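Local coordinates for ParB domain protein nuclease (Sulfolobus solfataricus, PDB 5K5D) that probably acts in archaeal DNA segregation as a ParB-N-domain protein of the pNOB8 type, perhaps with nuclease activity, at residues Pro30-Arg35 and Gly102-Leu107. The protein carries 4 engineered substitutions. Sequence-based numbering, arbitrary orientation.
Sequences PSNNSR and GVRRQL. With CIT (citric acid), chain E.
Asn32 lays its carboxamide obliquely across the end of Leu107, with ND2 3.6 Å from Leu107 CD1. That same methyl also lies over one face of the Arg104 guanidinium, toward its rim, so a single leucine branch packs against two flat polar groups. Asn32 CG sits between the backbone N and the carbonyl carbon (chi1 48°), which folds the amide back over its own loop. There OD1 accepts Ser34 N on a lone pair, closing an Asx turn, while ND2 donates to Pro30 O at 2.9 Å; asparagine suits the place because it offers a donor and an acceptor side by side. Loop 30-35 leads into helix 37-45 within the ParB-like N-terminal region, and 102-107 joins helix 90-99 to helix 109-128. Beside them is bound a citrate, probably from the crystallisation liquor, whose O2 receives Asn32 ND2 at 3.1 Å and Arg104 NH2 at 2.7 Å, the latter at the guanidinium edge. Backbone N of Gly62, Tyr63 and Arg65 and the Thr64 hydroxyl, around the start of helix 63-71, also bond it, consistent with a pocket suited to anions. A leucine in place of Asn32 would probably leave Ser34 N, Pro30 O and the bound carboxylate each short of a side-chain mate. Long Arg104 reaches Gln106 as well, NH1 lying 2.9 Å from OE1, which is near the guanidinium plane and may steady its rotation. Alongside Gln106, small Ser34 lets the loops close in, its CB 3.4 Å from Gln106 CB.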
loop_
_atom_site.group_PDB
_atom_site.type_symbol
_atom_site.label_atom_id
_atom_site.label_comp_id
_atom_site.label_asym_id
_atom_site.label_seq_id
_atom_site.Cartn_x
_atom_site.Cartn_y
_atom_site.Cartn_z
ATOM N N PRO B 30 -5.989 3.832 2.328
ATOM C CA PRO B 30 -6.149 5.149 1.706
ATOM C C PRO B 30 -7.622 5.530 1.608
ATOM O O PRO B 30 -8.459 4.676 1.305
ATOM C CB PRO B 30 -5.561 4.948 0.304
ATOM C CG PRO B 30 -4.610 3.799 0.451
ATOM C CD PRO B 30 -5.253 2.894 1.461
ATOM N N SER B 31 -7.931 6.795 1.873
ATOM C CA SER B 31 -9.303 7.280 1.807
ATOM C C SER B 31 -9.892 7.049 0.421
ATOM O O SER B 31 -9.219 7.240 -0.589
ATOM C CB SER B 31 -9.364 8.765 2.163
ATOM O OG SER B 31 -8.559 9.527 1.281
ATOM N N ASN B 32 -11.151 6.630 0.384
ATOM C CA ASN B 32 -11.819 6.327 -0.872
ATOM C C ASN B 32 -13.280 6.766 -0.856
ATOM O O ASN B 32 -13.711 7.475 0.057
ATOM C CB ASN B 32 -11.706 4.835 -1.182
ATOM C CG ASN B 32 -12.060 3.969 0.005
ATOM O OD1 ASN B 32 -13.231 3.680 0.243
ATOM N ND2 ASN B 32 -11.050 3.555 0.762
ATOM N N ASN B 33 -14.035 6.349 -1.867
ATOM C CA ASN B 33 -15.424 6.786 -2.013
ATOM C C ASN B 33 -16.435 5.698 -1.676
ATOM O O ASN B 33 -17.548 5.691 -2.200
ATOM C CB ASN B 33 -15.678 7.304 -3.434
ATOM C CG ASN B 33 -14.829 8.513 -3.776
ATOM O OD1 ASN B 33 -14.375 9.239 -2.888
ATOM N ND2 ASN B 33 -14.610 8.739 -5.068
ATOM N N SER B 34 -16.051 4.783 -0.794
ATOM C CA SER B 34 -16.882 3.618 -0.514
ATOM C C SER B 34 -17.783 3.802 0.703
ATOM O O SER B 34 -18.533 2.893 1.060
ATOM C CB SER B 34 -16.014 2.373 -0.331
ATOM O OG SER B 34 -15.268 2.438 0.873
ATOM N N ARG B 35 -17.717 4.974 1.334
ATOM C CA ARG B 35 -18.489 5.207 2.554
ATOM C C ARG B 35 -19.993 5.043 2.353
ATOM O O ARG B 35 -20.634 4.271 3.063
ATOM C CB ARG B 35 -18.195 6.574 3.173
ATOM C CG ARG B 35 -18.888 6.751 4.521
ATOM C CD ARG B 35 -18.645 8.109 5.152
ATOM N NE ARG B 35 -19.245 8.179 6.483
ATOM C CZ ARG B 35 -18.578 7.986 7.618
ATOM N NH1 ARG B 35 -17.278 7.723 7.591
ATOM N NH2 ARG B 35 -19.210 8.065 8.782
ATOM N N GLY B 102 -6.896 -5.546 -0.045
ATOM C CA GLY B 102 -6.173 -5.628 -1.304
ATOM C C GLY B 102 -7.009 -6.051 -2.502
ATOM O O GLY B 102 -6.775 -5.590 -3.618
ATOM N N VAL B 103 -7.977 -6.935 -2.274
ATOM C CA VAL B 103 -8.846 -7.426 -3.344
ATOM C C VAL B 103 -10.074 -6.531 -3.539
ATOM O O VAL B 103 -10.769 -6.624 -4.550
ATOM C CB VAL B 103 -9.309 -8.879 -3.066
ATOM C CG1 VAL B 103 -10.340 -9.325 -4.092
ATOM C CG2 VAL B 103 -8.124 -9.822 -3.064
ATOM N N ARG B 104 -10.324 -5.657 -2.569
ATOM C CA ARG B 104 -11.524 -4.821 -2.559
ATOM C C ARG B 104 -11.698 -3.993 -3.838
ATOM O O ARG B 104 -10.753 -3.380 -4.331
ATOM C CB ARG B 104 -11.526 -3.917 -1.323
ATOM C CG ARG B 104 -12.900 -3.425 -0.912
ATOM C CD ARG B 104 -13.012 -3.309 0.600
ATOM N NE ARG B 104 -12.125 -2.286 1.136
ATOM C CZ ARG B 104 -12.514 -1.059 1.464
ATOM N NH1 ARG B 104 -13.780 -0.703 1.311
ATOM N NH2 ARG B 104 -11.637 -0.186 1.943
ATOM N N ARG B 105 -12.919 -3.978 -4.364
ATOM C CA ARG B 105 -13.204 -3.303 -5.625
ATOM C C ARG B 105 -13.433 -1.805 -5.448
ATOM O O ARG B 105 -13.186 -1.022 -6.365
ATOM C CB ARG B 105 -14.409 -3.944 -6.313
ATOM C CG ARG B 105 -15.661 -3.973 -5.453
ATOM C CD ARG B 105 -16.561 -5.141 -5.827
ATOM N NE ARG B 105 -15.809 -6.386 -5.980
ATOM C CZ ARG B 105 -15.214 -7.035 -4.983
ATOM N NH1 ARG B 105 -15.268 -6.557 -3.745
ATOM N NH2 ARG B 105 -14.554 -8.160 -5.225
ATOM N N GLN B 106 -13.902 -1.405 -4.272
ATOM C CA GLN B 106 -14.113 0.011 -3.997
ATOM C C GLN B 106 -12.801 0.793 -4.083
ATOM O O GLN B 106 -12.805 2.025 -4.102
ATOM C CB GLN B 106 -14.757 0.217 -2.624
ATOM C CG GLN B 106 -16.055 -0.535 -2.417
ATOM C CD GLN B 106 -15.892 -1.717 -1.481
ATOM O OE1 GLN B 106 -16.056 -1.589 -0.266
ATOM N NE2 GLN B 106 -15.562 -2.877 -2.044
ATOM N N LEU B 107 -11.681 0.074 -4.137
ATOM C CA LEU B 107 -10.367 0.709 -4.214
ATOM C C LEU B 107 -9.770 0.620 -5.621
ATOM O O LEU B 107 -9.625 -0.472 -6.172
ATOM C CB LEU B 107 -9.407 0.084 -3.196
ATOM C CG LEU B 107 -9.509 0.525 -1.732
ATOM C CD1 LEU B 107 -10.953 0.558 -1.259
ATOM C CD2 LEU B 107 -8.668 -0.386 -0.843
HETATM C C1 CIT E . -12.706 1.611 4.296
HETATM O O1 CIT E . -13.628 2.270 4.818
HETATM O O2 CIT E . -12.049 2.127 3.367
HETATM C C2 CIT E . -12.388 0.212 4.770
HETATM C C3 CIT E . -12.481 0.058 6.285
HETATM O O7 CIT E . -12.155 1.312 6.950
HETATM C C4 CIT E . -11.564 -1.077 6.718
HETATM C C5 CIT E . -10.349 -0.580 7.460
HETATM O O3 CIT E . -9.272 -0.391 6.850
HETATM O O4 CIT E . -10.414 -0.383 8.697
HETATM C C6 CIT E . -13.884 -0.380 6.665
HETATM O O5 CIT E . -14.488 0.139 7.627
HETATM O O6 CIT E . -14.443 -1.285 6.017
#